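Adenylate kinase (Schistosoma mansoni, PDB 3UMF) catalyses the reversible transfer of a phosphoryl group between adenine nucleotides, interconverting ATP and AMP with two molecules of ADP. Local coordinates at residues Thr44-Phe53 and Val200-Leu211. Residues are numbered along the deposited sequence; the frame is centred on the assembly and turned at random.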
ATOM      1  N   THR A  44      -1.172  11.056  -2.667  1.00 31.56           N
ATOM      2  CA  THR A  44      -1.843  11.866  -3.673  1.00 38.86           C
ATOM      3  C   THR A  44      -2.253  11.016  -4.875  1.00 34.76           C
ATOM      4  O   THR A  44      -3.378  11.114  -5.360  1.00 29.21           O
ATOM      5  CB  THR A  44      -0.941  13.031  -4.138  1.00 44.29           C
ATOM      6  OG1 THR A  44      -0.636  13.875  -3.021  1.00 47.59           O
ATOM      7  CG2 THR A  44      -1.632  13.851  -5.213  1.00 43.47           C
ATOM      8  N   GLN A  45      -1.341  10.168  -5.336  1.00 30.16           N
ATOM      9  CA  GLN A  45      -1.600   9.319  -6.496  1.00 29.98           C
ATOM     10  C   GLN A  45      -2.758   8.347  -6.259  1.00 33.60           C
ATOM     11  O   GLN A  45      -3.593   8.153  -7.141  1.00 32.40           O
ATOM     12  CB  GLN A  45      -0.325   8.572  -6.899  1.00 28.24           C
ATOM     13  CG  GLN A  45       0.813   9.496  -7.324  1.00 28.02           C
ATOM     14  CD  GLN A  45       0.455  10.335  -8.537  1.00 31.11           C
ATOM     15  OE1 GLN A  45      -0.234   9.869  -9.442  1.00 30.01           O
ATOM     16  NE2 GLN A  45       0.921  11.581  -8.558  1.00 29.31           N
ATOM     17  N   CYS A  46      -2.817   7.754  -5.068  1.00 29.19           N
ATOM     18  CA  CYS A  46      -3.913   6.850  -4.719  1.00 33.44           C
ATOM     19  C   CYS A  46      -5.267   7.557  -4.726  1.00 34.85           C
ATOM     20  O   CYS A  46      -6.266   6.989  -5.169  1.00 31.43           O
ATOM     21  CB  CYS A  46      -3.676   6.197  -3.354  1.00 41.54           C
ATOM     22  SG  CYS A  46      -2.414   4.900  -3.336  1.00 48.49           S
ATOM     23  N   GLU A  47      -5.299   8.789  -4.230  1.00 33.77           N
ATOM     24  CA  GLU A  47      -6.529   9.577  -4.220  1.00 35.34           C
ATOM     25  C   GLU A  47      -7.012   9.834  -5.637  1.00 30.73           C
ATOM     26  O   GLU A  47      -8.202   9.725  -5.928  1.00 30.40           O
ATOM     27  CB  GLU A  47      -6.304  10.916  -3.512  1.00 40.74           C
ATOM     28  CG  GLU A  47      -6.111  10.809  -2.015  1.00 56.53           C
ATOM     29  CD  GLU A  47      -5.728  12.136  -1.390  1.00 70.20           C
ATOM     30  OE1 GLU A  47      -5.675  13.147  -2.125  1.00 71.28           O
ATOM     31  OE2 GLU A  47      -5.473  12.170  -0.167  1.00 74.56           O
ATOM     32  N   LYS A  48      -6.077  10.176  -6.516  1.00 29.00           N
ATOM     33  CA  LYS A  48      -6.411  10.498  -7.896  1.00 32.92           C
ATOM     34  C   LYS A  48      -6.864   9.260  -8.663  1.00 31.89           C
ATOM     35  O   LYS A  48      -7.755   9.342  -9.506  1.00 33.19           O
ATOM     36  CB  LYS A  48      -5.228  11.185  -8.584  1.00 32.44           C
ATOM     37  CG  LYS A  48      -4.710  12.392  -7.812  1.00 40.67           C
ATOM     38  CD  LYS A  48      -4.442  13.575  -8.715  1.00 52.90           C
ATOM     39  CE  LYS A  48      -3.361  13.269  -9.727  1.00 52.66           C
ATOM     40  NZ  LYS A  48      -3.293  14.335 -10.760  1.00 61.56           N
ATOM     41  N   LEU A  49      -6.264   8.112  -8.359  1.00 30.55           N
ATOM     42  CA  LEU A  49      -6.663   6.850  -8.981  1.00 31.03           C
ATOM     43  C   LEU A  49      -8.090   6.463  -8.600  1.00 30.64           C
ATOM     44  O   LEU A  49      -8.883   6.066  -9.452  1.00 31.49           O
ATOM     45  CB  LEU A  49      -5.705   5.726  -8.584  1.00 30.59           C
ATOM     46  CG  LEU A  49      -4.324   5.735  -9.241  1.00 31.51           C
ATOM     47  CD1 LEU A  49      -3.452   4.643  -8.642  1.00 36.60           C
ATOM     48  CD2 LEU A  49      -4.450   5.553 -10.748  1.00 24.88           C
ATOM     49  N   VAL A  50      -8.406   6.581  -7.315  1.00 32.70           N
ATOM     50  CA  VAL A  50      -9.745   6.284  -6.821  1.00 40.52           C
ATOM     51  C   VAL A  50     -10.766   7.228  -7.443  1.00 43.90           C
ATOM     52  O   VAL A  50     -11.879   6.823  -7.774  1.00 46.02           O
ATOM     53  CB  VAL A  50      -9.808   6.376  -5.280  1.00 44.15           C
ATOM     54  CG1 VAL A  50     -11.245   6.306  -4.786  1.00 49.63           C
ATOM     55  CG2 VAL A  50      -8.976   5.271  -4.653  1.00 39.34           C
ATOM     56  N   GLN A  51     -10.380   8.486  -7.616  1.00 42.92           N
ATOM     57  CA  GLN A  51     -11.270   9.472  -8.213  1.00 46.77           C
ATOM     58  C   GLN A  51     -11.550   9.160  -9.684  1.00 46.62           C
ATOM     59  O   GLN A  51     -12.696   9.217 -10.127  1.00 44.06           O
ATOM     60  CB  GLN A  51     -10.695  10.883  -8.066  1.00 49.00           C
ATOM     61  CG  GLN A  51     -11.635  11.984  -8.529  1.00 55.77           C
ATOM     62  CD  GLN A  51     -11.009  13.362  -8.454  1.00 59.01           C
ATOM     63  OE1 GLN A  51     -11.387  14.183  -7.618  1.00 62.23           O
ATOM     64  NE2 GLN A  51     -10.055  13.627  -9.339  1.00 56.81           N
ATOM     65  N   LYS A  52     -10.507   8.819 -10.436  1.00 34.24           N
ATOM     66  CA  LYS A  52     -10.661   8.525 -11.858  1.00 39.34           C
ATOM     67  C   LYS A  52     -11.301   7.161 -12.115  1.00 40.84           C
ATOM     68  O   LYS A  52     -12.202   7.042 -12.944  1.00 43.18           O
ATOM     69  CB  LYS A  52      -9.303   8.606 -12.579  1.00 35.40           C
ATOM     70  CG  LYS A  52      -9.365   8.300 -14.080  1.00 37.64           C
ATOM     71  CD  LYS A  52      -7.971   8.244 -14.700  1.00 47.75           C
ATOM     72  CE  LYS A  52      -8.027   8.039 -16.211  1.00 51.69           C
ATOM     73  NZ  LYS A  52      -8.454   9.271 -16.930  1.00 59.12           N
ATOM     74  N   PHE A  53     -10.842   6.134 -11.405  1.00 36.28           N
ATOM     75  CA  PHE A  53     -11.258   4.764 -11.710  1.00 38.59           C
ATOM     76  C   PHE A  53     -12.317   4.171 -10.784  1.00 36.06           C
ATOM     77  O   PHE A  53     -12.815   3.077 -11.047  1.00 41.47           O
ATOM     78  CB  PHE A  53     -10.043   3.834 -11.735  1.00 36.13           C
ATOM     79  CG  PHE A  53      -9.092   4.098 -12.861  1.00 41.08           C
ATOM     80  CD1 PHE A  53      -9.404   3.719 -14.158  1.00 47.32           C
ATOM     81  CD2 PHE A  53      -7.876   4.714 -12.623  1.00 38.69           C
ATOM     82  CE1 PHE A  53      -8.518   3.962 -15.200  1.00 46.34           C
ATOM     83  CE2 PHE A  53      -6.991   4.958 -13.656  1.00 41.87           C
ATOM     84  CZ  PHE A  53      -7.310   4.581 -14.947  1.00 43.96           C
ATOM     85  N   VAL A 200       3.214  15.855 -10.127  1.00 35.56           N
ATOM     86  CA  VAL A 200       2.067  15.027  -9.768  1.00 38.83           C
ATOM     87  C   VAL A 200       1.312  14.564 -11.016  1.00 36.69           C
ATOM     88  O   VAL A 200       0.931  13.397 -11.122  1.00 34.06           O
ATOM     89  CB  VAL A 200       1.110  15.772  -8.804  1.00 41.93           C
ATOM     90  CG1 VAL A 200      -0.152  14.961  -8.565  1.00 44.99           C
ATOM     91  CG2 VAL A 200       1.811  16.065  -7.486  1.00 39.09           C
ATOM     92  N   ASP A 201       1.126  15.478 -11.964  1.00 35.53           N
ATOM     93  CA  ASP A 201       0.429  15.181 -13.215  1.00 43.42           C
ATOM     94  C   ASP A 201       1.201  14.215 -14.118  1.00 38.18           C
ATOM     95  O   ASP A 201       0.608  13.338 -14.742  1.00 34.62           O
ATOM     96  CB  ASP A 201       0.129  16.474 -13.982  1.00 53.47           C
ATOM     97  CG  ASP A 201      -0.883  17.357 -13.270  1.00 68.75           C
ATOM     98  OD1 ASP A 201      -1.857  16.816 -12.704  1.00 69.32           O
ATOM     99  OD2 ASP A 201      -0.705  18.594 -13.279  1.00 75.84           O
ATOM    100  N   ALA A 202       2.519  14.390 -14.197  1.00 34.30           N
ATOM    101  CA  ALA A 202       3.354  13.521 -15.021  1.00 32.11           C
ATOM    102  C   ALA A 202       3.387  12.103 -14.460  1.00 29.25           C
ATOM    103  O   ALA A 202       3.366  11.123 -15.209  1.00 27.85           O
ATOM    104  CB  ALA A 202       4.766  14.084 -15.130  1.00 29.65           C
ATOM    105  N   ILE A 203       3.441  12.002 -13.138  1.00 26.04           N
ATOM    106  CA  ILE A 203       3.412  10.708 -12.468  1.00 25.71           C
ATOM    107  C   ILE A 203       2.073  10.010 -12.702  1.00 24.93           C
ATOM    108  O   ILE A 203       2.031   8.816 -12.998  1.00 29.43           O
ATOM    109  CB  ILE A 203       3.656  10.863 -10.949  1.00 26.83           C
ATOM    110  CG1 ILE A 203       5.093  11.328 -10.683  1.00 31.25           C
ATOM    111  CG2 ILE A 203       3.398   9.554 -10.222  1.00 26.52           C
ATOM    112  CD1 ILE A 203       5.301  11.860  -9.278  1.00 32.88           C
ATOM    113  N   PHE A 204       0.982  10.762 -12.586  1.00 24.54           N
ATOM    114  CA  PHE A 204      -0.355  10.194 -12.733  1.00 24.16           C
ATOM    115  C   PHE A 204      -0.588   9.677 -14.149  1.00 25.98           C
ATOM    116  O   PHE A 204      -1.147   8.597 -14.337  1.00 26.04           O
ATOM    117  CB  PHE A 204      -1.421  11.227 -12.359  1.00 25.83           C
ATOM    118  CG  PHE A 204      -2.824  10.679 -12.351  1.00 25.23           C
ATOM    119  CD1 PHE A 204      -3.186   9.677 -11.466  1.00 27.94           C
ATOM    120  CD2 PHE A 204      -3.782  11.173 -13.221  1.00 35.30           C
ATOM    121  CE1 PHE A 204      -4.475   9.171 -11.452  1.00 30.81           C
ATOM    122  CE2 PHE A 204      -5.076  10.671 -13.211  1.00 36.34           C
ATOM    123  CZ  PHE A 204      -5.420   9.670 -12.325  1.00 31.91           C
ATOM    124  N   ASP A 205      -0.158  10.452 -15.140  1.00 24.16           N
ATOM    125  CA  ASP A 205      -0.278  10.041 -16.538  1.00 30.54           C
ATOM    126  C   ASP A 205       0.512   8.759 -16.818  1.00 26.30           C
ATOM    127  O   ASP A 205       0.029   7.863 -17.514  1.00 26.15           O
ATOM    128  CB  ASP A 205       0.184  11.159 -17.477  1.00 35.54           C
ATOM    129  CG  ASP A 205      -0.774  12.346 -17.499  1.00 43.04           C
ATOM    130  OD1 ASP A 205      -1.959  12.175 -17.138  1.00 41.64           O
ATOM    131  OD2 ASP A 205      -0.342  13.449 -17.892  1.00 44.04           O
ATOM    132  N   LYS A 206       1.723   8.673 -16.273  1.00 24.92           N
ATOM    133  CA  LYS A 206       2.559   7.483 -16.453  1.00 26.57           C
ATOM    134  C   LYS A 206       1.944   6.250 -15.789  1.00 25.85           C
ATOM    135  O   LYS A 206       1.943   5.164 -16.371  1.00 24.91           O
ATOM    136  CB  LYS A 206       3.973   7.726 -15.920  1.00 28.54           C
ATOM    137  CG  LYS A 206       4.934   6.560 -16.131  1.00 29.89           C
ATOM    138  CD  LYS A 206       5.062   6.194 -17.604  1.00 36.62           C
ATOM    139  CE  LYS A 206       6.181   5.180 -17.828  1.00 39.41           C
ATOM    140  NZ  LYS A 206       6.239   4.703 -19.239  1.00 37.31           N
ATOM    141  N   VAL A 207       1.417   6.423 -14.579  1.00 25.29           N
ATOM    142  CA  VAL A 207       0.755   5.333 -13.867  1.00 28.39           C
ATOM    143  C   VAL A 207      -0.405   4.766 -14.677  1.00 27.49           C
ATOM    144  O   VAL A 207      -0.554   3.550 -14.800  1.00 23.86           O
ATOM    145  CB  VAL A 207       0.228   5.787 -12.483  1.00 31.18           C
ATOM    146  CG1 VAL A 207      -0.676   4.727 -11.882  1.00 43.25           C
ATOM    147  CG2 VAL A 207       1.381   6.087 -11.550  1.00 29.93           C
ATOM    148  N   ASN A 208      -1.223   5.651 -15.236  1.00 27.62           N
ATOM    149  CA  ASN A 208      -2.361   5.223 -16.043  1.00 28.85           C
ATOM    150  C   ASN A 208      -1.932   4.517 -17.323  1.00 28.79           C
ATOM    151  O   ASN A 208      -2.610   3.603 -17.786  1.00 27.05           O
ATOM    152  CB  ASN A 208      -3.276   6.408 -16.366  1.00 37.35           C
ATOM    153  CG  ASN A 208      -3.948   6.972 -15.130  1.00 45.07           C
ATOM    154  OD1 ASN A 208      -4.065   6.293 -14.109  1.00 45.24           O
ATOM    155  ND2 ASN A 208      -4.398   8.216 -15.216  1.00 50.04           N
ATOM    156  N   HIS A 209      -0.807   4.945 -17.888  1.00 30.64           N
ATOM    157  CA  HIS A 209      -0.261   4.319 -19.087  1.00 33.37           C
ATOM    158  C   HIS A 209       0.197   2.895 -18.786  1.00 34.29           C
ATOM    159  O   HIS A 209      -0.048   1.975 -19.564  1.00 31.98           O
ATOM    160  CB  HIS A 209       0.904   5.145 -19.641  1.00 32.18           C
ATOM    161  CG  HIS A 209       1.493   4.593 -20.902  1.00 35.66           C
ATOM    162  ND1 HIS A 209       2.613   3.790 -20.909  1.00 36.69           N
ATOM    163  CD2 HIS A 209       1.118   4.726 -22.195  1.00 41.26           C
ATOM    164  CE1 HIS A 209       2.903   3.453 -22.153  1.00 33.11           C
ATOM    165  NE2 HIS A 209       2.011   4.008 -22.953  1.00 43.66           N
ATOM    166  N   GLU A 210       0.848   2.718 -17.644  1.00 30.61           N
ATOM    167  CA  GLU A 210       1.348   1.405 -17.251  1.00 27.00           C
ATOM    168  C   GLU A 210       0.225   0.459 -16.822  1.00 27.63           C
ATOM    169  O   GLU A 210       0.263  -0.730 -17.132  1.00 27.92           O
ATOM    170  CB  GLU A 210       2.404   1.544 -16.151  1.00 25.90           C
ATOM    171  CG  GLU A 210       3.650   2.288 -16.598  1.00 21.35           C
ATOM    172  CD  GLU A 210       4.306   1.641 -17.802  1.00 36.83           C
ATOM    173  OE1 GLU A 210       4.534   0.413 -17.766  1.00 35.31           O
ATOM    174  OE2 GLU A 210       4.591   2.352 -18.790  1.00 42.60           O
ATOM    175  N   LEU A 211      -0.778   0.991 -16.125  1.00 28.91           N
ATOM    176  CA  LEU A 211      -1.921   0.188 -15.682  1.00 31.99           C
ATOM    177  C   LEU A 211      -2.713  -0.401 -16.850  1.00 32.27           C
ATOM    178  O   LEU A 211      -3.388  -1.420 -16.698  1.00 31.34           O
ATOM    179  CB  LEU A 211      -2.849   1.011 -14.787  1.00 30.37           C
ATOM    180  CG  LEU A 211      -2.430   1.154 -13.325  1.00 30.23           C
ATOM    181  CD1 LEU A 211      -3.371   2.105 -12.596  1.00 27.32           C
ATOM    182  CD2 LEU A 211      -2.404  -0.209 -12.643  1.00 28.74           C
TER
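Helices 44-53 and 200-211 approach to 10.4 Å between their axes and cross at -55°, with Gln45 and Phe204 as the nearest CA pair. Phe204 acts as a knob among Gln45, Lys48, Leu49 and Lys52, its ring carried across the interface by CG anti to the backbone N (chi1 -174°). Lys48 CB lies over one face, 4.0 Å from the ring centroid, a CH-pi contact; Asn208 ND2 lies above the opposite face, nearer the ring's border. Bends at chi2 and chi3 bring Lys48 NZ to 4.5 Å from that centroid, an off-centre cation-pi contact, and into a long salt bridge, NZ to Asp201 OD1, of 3.5 Å. Reciprocally, Leu49 is a knob among Phe204, Val207, Asn208 and Leu211; its CD2 lies 3.7 Å from Phe204 CE1 and also touches Val207 CG1. Buried Gln45 NE2 gives an N-H to Val200 O, 3.1 Å away, with an N-H...O angle of 162°; the same oxygen keeps its helical bond from Phe204 N. Asn208 OD1 meets the Phe53 ring edge, 3.2 Å from CE2, buried without a hydrogen-bonding partner. Gln45 rests on Phe139, Leu49 on Leu112 and Ile203 on Ile194, so the pair spans three strands on one face of the Rossmann-like sheet. The chemistry implies a mixed seam: interlocked knobs flanked by polar groups, pinned by the Gln45 hydrogen bond and a long salt bridge to exposed Asp201, with Asn208 OD1 probably a small energetic cost.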